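Long-range contacts in possible adhesin (Caldicellulosiruptor kronotskyensis, PDB 4WA0), which probably mediates attachment of the bacterium to cellulose as a tapirin, of which this chain is the C-terminal, magnesium-binding beta-helix domain: residues Ala11-Gly16 / Ser313-Gly318; Gly247-Thr252 / Val260-Ser265; Ser265-Asn270 / Gly298-Val303. All coordinates share one frame; numbering follows the deposited sequence.

Contact 1: Ala11-Gly16 / Ser313-Gly318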
loop_
_atom_site.group_PDB
_atom_site.type_symbol
_atom_site.label_atom_id
_atom_site.label_comp_id
_atom_site.label_asym_id
_atom_site.label_seq_id
_atom_site.Cartn_x
_atom_site.Cartn_y
_atom_site.Cartn_z
ATOM N N ALA A 11 0.272 -6.311 -8.163
ATOM C CA ALA A 11 0.257 -5.240 -9.147
ATOM C C ALA A 11 1.643 -4.572 -9.173
ATOM O O ALA A 11 2.221 -4.236 -10.257
ATOM C CB ALA A 11 -0.771 -4.243 -8.820
ATOM N N ILE A 12 2.162 -4.334 -7.960
ATOM C CA ILE A 12 3.498 -3.755 -7.790
ATOM C C ILE A 12 4.193 -4.559 -6.671
ATOM O O ILE A 12 3.707 -4.597 -5.527
ATOM C CB ILE A 12 3.468 -2.270 -7.429
ATOM C CG1 ILE A 12 2.725 -1.436 -8.461
ATOM C CG2 ILE A 12 4.878 -1.726 -7.274
ATOM C CD1 ILE A 12 2.482 -0.046 -8.029
ATOM N N PHE A 13 5.303 -5.204 -7.014
ATOM C CA PHE A 13 6.118 -5.923 -6.042
ATOM C C PHE A 13 7.511 -5.289 -6.004
ATOM O O PHE A 13 8.186 -5.178 -7.032
ATOM C CB PHE A 13 6.182 -7.390 -6.401
ATOM C CG PHE A 13 7.003 -8.187 -5.443
ATOM C CD1 PHE A 13 8.411 -8.196 -5.540
ATOM C CD2 PHE A 13 6.375 -8.927 -4.451
ATOM C CE1 PHE A 13 9.130 -8.899 -4.582
ATOM C CE2 PHE A 13 7.100 -9.622 -3.512
ATOM C CZ PHE A 13 8.472 -9.612 -3.599
ATOM N N SER A 14 7.982 -4.865 -4.848
ATOM C CA SER A 14 9.318 -4.322 -4.709
ATOM C C SER A 14 10.097 -5.085 -3.645
ATOM O O SER A 14 9.727 -5.091 -2.452
ATOM C CB SER A 14 9.207 -2.855 -4.311
ATOM O OG SER A 14 10.479 -2.201 -4.217
ATOM N N LYS A 15 11.218 -5.662 -4.048
ATOM C CA LYS A 15 12.076 -6.443 -3.094
ATOM C C LYS A 15 12.514 -5.556 -1.945
ATOM O O LYS A 15 12.467 -6.000 -0.791
ATOM C CB LYS A 15 13.242 -7.144 -3.763
ATOM C CG LYS A 15 14.272 -7.804 -2.784
ATOM C CD LYS A 15 15.411 -8.451 -3.603
ATOM C CE LYS A 15 16.797 -7.962 -3.161
ATOM N NZ LYS A 15 17.798 -8.013 -4.296
ATOM N N GLY A 16 12.962 -4.330 -2.242
ATOM C CA GLY A 16 13.479 -3.386 -1.309
ATOM C C GLY A 16 12.511 -2.196 -1.204
ATOM O O GLY A 16 11.332 -2.299 -1.584
ATOM N N SER A 313 1.513 -5.708 -14.624
ATOM C CA SER A 313 2.156 -5.609 -13.337
ATOM C C SER A 313 3.567 -5.078 -13.486
ATOM O O SER A 313 4.154 -5.089 -14.599
ATOM C CB SER A 313 2.113 -6.980 -12.603
ATOM O OG SER A 313 3.038 -7.928 -13.160
ATOM N N ILE A 314 4.101 -4.652 -12.353
ATOM C CA ILE A 314 5.478 -4.094 -12.191
ATOM C C ILE A 314 6.173 -4.790 -11.049
ATOM O O ILE A 314 5.653 -4.815 -9.898
ATOM C CB ILE A 314 5.444 -2.559 -11.908
ATOM C CG1 ILE A 314 4.792 -1.884 -13.032
ATOM C CG2 ILE A 314 6.828 -2.056 -11.553
ATOM C CD1 ILE A 314 4.458 -0.463 -12.659
ATOM N N ILE A 315 7.376 -5.353 -11.322
ATOM C CA ILE A 315 8.149 -6.110 -10.340
ATOM C C ILE A 315 9.562 -5.608 -10.312
ATOM O O ILE A 315 10.219 -5.589 -11.351
ATOM C CB ILE A 315 8.134 -7.616 -10.652
ATOM C CG1 ILE A 315 6.706 -8.117 -10.596
ATOM C CG2 ILE A 315 8.991 -8.409 -9.632
ATOM C CD1 ILE A 315 6.497 -9.466 -11.184
ATOM N N SER A 316 10.008 -5.177 -9.139
ATOM C CA SER A 316 11.391 -4.826 -8.983
ATOM C C SER A 316 12.033 -5.857 -8.083
ATOM O O SER A 316 11.484 -6.218 -7.029
ATOM C CB SER A 316 11.494 -3.499 -8.269
ATOM O OG SER A 316 12.767 -3.368 -7.593
ATOM N N LEU A 317 13.223 -6.276 -8.472
ATOM C CA LEU A 317 13.962 -7.310 -7.767
ATOM C C LEU A 317 15.332 -6.786 -7.421
ATOM O O LEU A 317 16.202 -7.591 -7.094
ATOM C CB LEU A 317 14.078 -8.598 -8.636
ATOM C CG LEU A 317 12.752 -9.308 -8.948
ATOM C CD1 LEU A 317 12.958 -10.503 -9.837
ATOM C CD2 LEU A 317 12.068 -9.671 -7.679
ATOM N N GLY A 318 15.462 -5.457 -7.419
ATOM C CA GLY A 318 16.624 -4.733 -6.984
ATOM C C GLY A 318 16.635 -4.348 -5.516
ATOM O O GLY A 318 15.837 -4.802 -4.718
HETATM O O HOH W 1 13.240 -3.069 -4.751
#

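Contact 2: Gly247-Thr252 / Val260-Ser265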
loop_
_atom_site.group_PDB
_atom_site.type_symbol
_atom_site.label_atom_id
_atom_site.label_comp_id
_atom_site.label_asym_id
_atom_site.label_seq_id
_atom_site.Cartn_x
_atom_site.Cartn_y
_atom_site.Cartn_z
ATOM N N GLY A 247 15.278 -7.204 -22.464
ATOM C CA GLY A 247 14.835 -8.530 -22.917
ATOM C C GLY A 247 13.325 -8.611 -22.912
ATOM O O GLY A 247 12.669 -7.823 -22.253
ATOM N N SER A 248 12.784 -9.608 -23.630
ATOM C CA SER A 248 11.348 -9.803 -23.661
ATOM C C SER A 248 10.965 -11.220 -23.995
ATOM O O SER A 248 11.681 -11.898 -24.737
ATOM C CB SER A 248 10.718 -8.880 -24.703
ATOM O OG SER A 248 11.219 -9.038 -26.012
ATOM N N THR A 249 9.794 -11.636 -23.505
ATOM C CA THR A 249 9.158 -12.837 -23.954
ATOM C C THR A 249 7.706 -12.497 -24.156
ATOM O O THR A 249 7.076 -11.890 -23.255
ATOM C CB THR A 249 9.310 -13.912 -22.878
ATOM O OG1 THR A 249 10.696 -14.086 -22.556
ATOM C CG2 THR A 249 8.655 -15.273 -23.227
ATOM N N ALA A 250 7.147 -12.968 -25.284
ATOM C CA ALA A 250 5.734 -12.718 -25.579
ATOM C C ALA A 250 4.913 -14.006 -25.605
ATOM O O ALA A 250 5.452 -15.103 -25.828
ATOM C CB ALA A 250 5.594 -11.984 -26.836
ATOM N N ASP A 251 3.672 -13.829 -25.223
ATOM C CA ASP A 251 2.626 -14.838 -25.405
ATOM C C ASP A 251 1.552 -14.312 -26.334
ATOM O O ASP A 251 0.698 -13.496 -25.919
ATOM C CB ASP A 251 2.092 -15.274 -24.055
ATOM C CG ASP A 251 0.999 -16.373 -24.146
ATOM O OD1 ASP A 251 0.664 -16.898 -25.259
ATOM O OD2 ASP A 251 0.440 -16.669 -23.034
ATOM N N THR A 252 1.579 -14.799 -27.581
ATOM C CA THR A 252 0.657 -14.337 -28.592
ATOM C C THR A 252 -0.493 -15.343 -28.781
ATOM O O THR A 252 -1.297 -15.189 -29.679
ATOM C CB THR A 252 1.384 -14.075 -29.952
ATOM O OG1 THR A 252 2.086 -15.255 -30.334
ATOM C CG2 THR A 252 2.350 -12.939 -29.767
ATOM N N VAL A 260 6.365 -9.863 -21.335
ATOM C CA VAL A 260 7.204 -9.453 -20.239
ATOM C C VAL A 260 8.446 -8.751 -20.808
ATOM O O VAL A 260 9.085 -9.274 -21.730
ATOM C CB VAL A 260 7.504 -10.581 -19.224
ATOM C CG1 VAL A 260 8.185 -11.733 -19.892
ATOM C CG2 VAL A 260 8.308 -10.082 -18.042
ATOM N N ILE A 261 8.745 -7.582 -20.217
ATOM C CA ILE A 261 9.978 -6.849 -20.499
ATOM C C ILE A 261 10.893 -6.922 -19.306
ATOM O O ILE A 261 10.460 -6.619 -18.210
ATOM C CB ILE A 261 9.628 -5.386 -20.801
ATOM C CG1 ILE A 261 8.651 -5.242 -21.973
ATOM C CG2 ILE A 261 10.816 -4.521 -21.164
ATOM C CD1 ILE A 261 8.978 -5.938 -23.278
ATOM N N TYR A 262 12.163 -7.275 -19.549
ATOM C CA TYR A 262 13.153 -7.400 -18.515
ATOM C C TYR A 262 14.189 -6.294 -18.739
ATOM O O TYR A 262 14.701 -6.156 -19.850
ATOM C CB TYR A 262 13.891 -8.689 -18.640
ATOM C CG TYR A 262 13.034 -9.943 -18.409
ATOM C CD1 TYR A 262 12.726 -10.333 -17.176
ATOM C CD2 TYR A 262 12.681 -10.754 -19.470
ATOM C CE1 TYR A 262 11.952 -11.498 -16.952
ATOM C CE2 TYR A 262 11.898 -11.903 -19.267
ATOM C CZ TYR A 262 11.592 -12.265 -18.000
ATOM O OH TYR A 262 10.859 -13.414 -17.740
ATOM N N GLY A 263 14.456 -5.503 -17.711
ATOM C CA GLY A 263 15.613 -4.551 -17.774
ATOM C C GLY A 263 16.420 -4.706 -16.511
ATOM O O GLY A 263 16.015 -4.239 -15.457
ATOM N N GLU A 264 17.595 -5.322 -16.592
ATOM C CA GLU A 264 18.366 -5.498 -15.392
ATOM C C GLU A 264 18.633 -4.192 -14.660
ATOM O O GLU A 264 18.312 -4.033 -13.476
ATOM C CB GLU A 264 19.682 -6.243 -15.682
ATOM C CG GLU A 264 20.641 -6.332 -14.504
ATOM C CD GLU A 264 20.190 -7.261 -13.369
ATOM O OE1 GLU A 264 19.118 -7.925 -13.480
ATOM O OE2 GLU A 264 20.903 -7.371 -12.353
ATOM N N SER A 265 19.182 -3.229 -15.373
ATOM C CA SER A 265 19.563 -1.969 -14.739
ATOM C C SER A 265 18.477 -0.950 -14.508
ATOM O O SER A 265 18.599 -0.088 -13.608
ATOM C CB SER A 265 20.704 -1.313 -15.594
ATOM O OG SER A 265 21.865 -2.154 -15.622
#

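Contact 3: Ser265-Asn270 / Gly298-Val303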
loop_
_atom_site.group_PDB
_atom_site.type_symbol
_atom_site.label_atom_id
_atom_site.label_comp_id
_atom_site.label_asym_id
_atom_site.label_seq_id
_atom_site.Cartn_x
_atom_site.Cartn_y
_atom_site.Cartn_z
ATOM N N SER A 265 19.182 -3.229 -15.373
ATOM C CA SER A 265 19.563 -1.969 -14.739
ATOM C C SER A 265 18.477 -0.950 -14.508
ATOM O O SER A 265 18.599 -0.088 -13.608
ATOM C CB SER A 265 20.704 -1.313 -15.594
ATOM O OG SER A 265 21.865 -2.154 -15.622
ATOM N N TYR A 266 17.445 -0.965 -15.365
ATOM C CA TYR A 266 16.405 -0.002 -15.395
ATOM C C TYR A 266 15.488 -0.395 -16.562
ATOM O O TYR A 266 15.850 -1.172 -17.454
ATOM C CB TYR A 266 16.893 1.469 -15.569
ATOM C CG TYR A 266 17.907 1.678 -16.705
ATOM C CD1 TYR A 266 17.496 1.807 -18.033
ATOM C CD2 TYR A 266 19.255 1.797 -16.442
ATOM C CE1 TYR A 266 18.422 1.981 -19.033
ATOM C CE2 TYR A 266 20.185 1.870 -17.471
ATOM C CZ TYR A 266 19.768 2.057 -18.724
ATOM O OH TYR A 266 20.633 2.201 -19.748
ATOM N N ILE A 267 14.272 0.151 -16.509
ATOM C CA ILE A 267 13.445 0.222 -17.658
ATOM C C ILE A 267 12.890 1.642 -17.843
ATOM O O ILE A 267 12.247 2.200 -16.955
ATOM C CB ILE A 267 12.242 -0.796 -17.670
ATOM C CG1 ILE A 267 12.709 -2.227 -17.504
ATOM C CG2 ILE A 267 11.436 -0.601 -18.926
ATOM C CD1 ILE A 267 11.589 -3.212 -17.141
ATOM N N ASN A 268 13.025 2.142 -19.058
ATOM C CA ASN A 268 12.388 3.402 -19.485
ATOM C C ASN A 268 11.353 3.112 -20.589
ATOM O O ASN A 268 11.605 2.263 -21.446
ATOM C CB ASN A 268 13.441 4.409 -20.001
ATOM C CG ASN A 268 14.467 4.688 -18.965
ATOM O OD1 ASN A 268 14.143 4.842 -17.781
ATOM N ND2 ASN A 268 15.773 4.645 -19.361
ATOM N N ASP A 269 10.187 3.746 -20.509
ATOM C CA ASP A 269 9.084 3.207 -21.315
ATOM C C ASP A 269 9.201 3.378 -22.789
ATOM O O ASP A 269 8.739 2.509 -23.533
ATOM C CB ASP A 269 7.728 3.610 -20.792
ATOM C CG ASP A 269 7.417 5.037 -21.024
ATOM O OD1 ASP A 269 8.315 5.891 -21.101
ATOM O OD2 ASP A 269 6.183 5.300 -21.112
ATOM N N ASN A 270 9.859 4.442 -23.244
ATOM C CA ASN A 270 10.057 4.565 -24.676
ATOM C C ASN A 270 10.997 3.461 -25.223
ATOM O O ASN A 270 10.780 2.941 -26.335
ATOM C CB ASN A 270 10.575 5.946 -24.964
ATOM C CG ASN A 270 11.943 6.154 -24.353
ATOM O OD1 ASN A 270 12.137 5.909 -23.179
ATOM N ND2 ASN A 270 12.909 6.539 -25.166
ATOM N N GLY A 298 16.376 -2.066 -11.363
ATOM C CA GLY A 298 16.487 -0.644 -11.162
ATOM C C GLY A 298 15.176 0.056 -11.291
ATOM O O GLY A 298 14.111 -0.538 -11.028
ATOM N N ASN A 299 15.242 1.343 -11.577
ATOM C CA ASN A 299 14.015 2.172 -11.582
ATOM C C ASN A 299 13.262 2.009 -12.869
ATOM O O ASN A 299 13.830 1.601 -13.898
ATOM C CB ASN A 299 14.325 3.615 -11.404
ATOM C CG ASN A 299 14.940 3.906 -10.021
ATOM O OD1 ASN A 299 14.738 3.216 -9.043
ATOM N ND2 ASN A 299 15.759 4.968 -9.997
ATOM N N ILE A 300 11.960 2.240 -12.804
ATOM C CA ILE A 300 11.079 2.246 -13.977
ATOM C C ILE A 300 10.554 3.619 -14.184
ATOM O O ILE A 300 9.935 4.191 -13.267
ATOM C CB ILE A 300 9.970 1.138 -13.848
ATOM C CG1 ILE A 300 10.689 -0.218 -13.792
ATOM C CG2 ILE A 300 8.919 1.234 -14.958
ATOM C CD1 ILE A 300 9.728 -1.363 -13.567
ATOM N N THR A 301 10.777 4.182 -15.394
ATOM C CA THR A 301 10.472 5.594 -15.717
ATOM C C THR A 301 9.557 5.637 -16.911
ATOM O O THR A 301 9.768 4.970 -17.920
ATOM C CB THR A 301 11.751 6.391 -16.005
ATOM O OG1 THR A 301 12.596 6.214 -14.873
ATOM C CG2 THR A 301 11.491 7.916 -16.201
ATOM N N PHE A 302 8.588 6.519 -16.794
ATOM C CA PHE A 302 7.580 6.772 -17.833
ATOM C C PHE A 302 7.907 8.162 -18.289
ATOM O O PHE A 302 7.984 9.102 -17.464
ATOM C CB PHE A 302 6.159 6.627 -17.279
ATOM C CG PHE A 302 5.828 5.250 -16.844
ATOM C CD1 PHE A 302 5.475 4.248 -17.719
ATOM C CD2 PHE A 302 5.958 4.903 -15.492
ATOM C CE1 PHE A 302 5.200 2.947 -17.286
ATOM C CE2 PHE A 302 5.716 3.614 -15.096
ATOM C CZ PHE A 302 5.350 2.627 -15.964
ATOM N N VAL A 303 8.238 8.291 -19.587
ATOM C CA VAL A 303 8.815 9.552 -20.068
ATOM C C VAL A 303 7.835 10.533 -20.702
ATOM O O VAL A 303 8.174 11.705 -20.836
ATOM C CB VAL A 303 10.049 9.367 -21.022
ATOM C CG1 VAL A 303 11.145 8.569 -20.327
ATOM C CG2 VAL A 303 9.652 8.673 -22.304
HETATM O O HOH W 2 17.671 2.827 -12.312
HETATM O O HOH W 3 14.308 4.076 -15.259
#

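Contact 1: Ala11-Gly16 / Ser313-Gly318
Ala11-Gly16 and Ser313-Gly318 run side by side in parallel, pairing as strands at Ile12-Ile314, Phe13-Ile315 and Ser14-Ser316. Carbonyls and amides alternate along the seam: Ala11 O accepts from Ile314 N, Ile314 O from Phe13 N, Phe13 O from Ser316 N at 2.8 Å, and Ser316 O from Lys15 N at 3.0 Å. The third is the straightest, 172° at the hydrogen. Such coil-on-coil pairing builds a beta-helix, and here it joins the first strand of the chain to a coil from near its end. Branched Ile12 and Ile314 point into the helix, where Leu335 touches both. On the face of Phe13 and Ile315, the ring swings away from its own backbone N (chi1 -180°), and its CD1 meets Ile315 CG2 at 4.1 Å; Tyr32 of the next coil stacks on the same ring. The small serines Ser14 and Ser316 share the isoleucines' face, and a water bonded to both OG atoms, Gly16 N and Gly318 O ties the two turns together. Ser14 OG also donates to Gly16 O at 2.8 Å, from well above the carbonyl plane. The long chain of Lys15 passes over Gly318 O and bends at chi3 (126°), where NZ donates a hydrogen bond to Leu317 O, 3.2 Å, from above the carbonyl plane.

Contact 2: Gly247-Thr252 / Val260-Ser265
Gly247 and Tyr262 form a hydrogen-bonded antiparallel pair in which each amide reaches the other's carbonyl: Gly247 N gives to Tyr262 O at 2.9 Å, and Tyr262 N to Gly247 O at 2.8 Å. The two bonds are equally straight at hydrogen, yet they differ at the acceptor, for Gly247 N lies in the plane of the Tyr262 carbonyl while Tyr262 N stands above that of Gly247. Thr249 and Val260 form a second such pair, with Thr249 N on Val260 O at 3.0 Å, the more bent bond, and Val260 N on Thr249 O at 2.9 Å. Between them, Ser248 and Ile261 are a non-hydrogen-bonded pair whose amides turn outward. These are the arms of a beta hairpin, strand 247-251 being outermost within this chain and strand 258-263 continuing into the parallel coils of the beta-helix. Accordingly Ile261 bonds through its backbone to His293 and Ile295 of strand 291-296, whereas Ser248 N is taken by Asp239 OD2, a carboxylate of the magnesium site. Ser248 OG is held by Glu275, another residue of that site, and by Arg279; small and polar, serine serves these partners while its CB touches Ile261 CD1 at 3.7 Å. On the sheet face that carries Tyr262, Val260 CG2 lies over one face of the ring, 3.9 Å above its plane and offset toward the rim. Tyr262 CG stands opposite its carbonyl carbon (chi1 -65°), and CD2 comes to 4.1 Å from C of Gly247, which has no side chain in the way. Thr249 OG1 sits at the ring edge, and both it and Tyr262 OH bond to Asp347 OD2 of helix 342-352; Tyr262 OH also meets Asn351 ND2.

Contact 3: Ser265-Asn270 / Gly298-Val303
Asp269 grips the chain opposite through its carboxylate: OD1 accepts the amide of Val303, OD1 to N 2.8 Å, with the donor standing above the carboxylate plane. With chi1 at 72°, CG lies between the backbone N and carbonyl carbon, which turns the carboxylate across to Val303, and a short acid suits a place so near a backbone N-H. The second oxygen, OD2, rests at the edge of the Phe302 ring, 3.6 Å from CD1, the carboxylate and ring planes standing 77° apart. Asp269 N is used as well, donating to Thr301 O at 2.9 Å, though bent, 138° at hydrogen, so the residue is held by backbone and carboxylate. The parallel strand pairing runs back from there: Thr301 N bonds to Ile267 O at 2.9 Å, and Ile267 N to Asn299 O at 3.0 Å. Asn268 and Thr301 lie side by side, pointing the same way, with Asn268 OD1 at 3.4 Å from Thr301 CB and a water lying between that oxygen and Thr301 OG1; short polar side chains fit this partly exposed face. At the start of the second segment, Gly298, where a CB would collide with Ser265 O, brings its CA to 3.3 Å from that oxygen. In the second shell, Arg273 forms a salt bridge with Asp269 OD2, and Glu271 accepts from Asn268 ND2, positioning both first-shell groups from the helix that follows. Ile267 and Ile300 turn to the other face, where both meet Leu294 of strand 291-296. Strand 266-268 is the outermost strand of one parallel sheet within this chain and passes directly into helix 269-280, while strand 299-302 is bonded on its far side to strand 320-325.

Overall arrangement
Contacts 2 and 3 lie in the late part of the chain, within the long loop that contact 1 closes by pairing the first strand with strand 313-316. They follow one another and share Ser265, where the chain turns to the next face; their centres are 13 Å apart, and Ile267 CD1 packs 3.7 Å from Ile261 O. Contact 3 also meets contact 1 inside the helix, Ile300 CD1 lying 3.6 Å from Ile314 CG2. Contacts 1 and 2 do not touch, their nearest atoms being about 7 Å apart. Magnesium is bound beside contact 2, at Leu246 just before Gly247, and lies about 11 Å from the side chain of Ile267 in contact 3; contact 1 is remote from it.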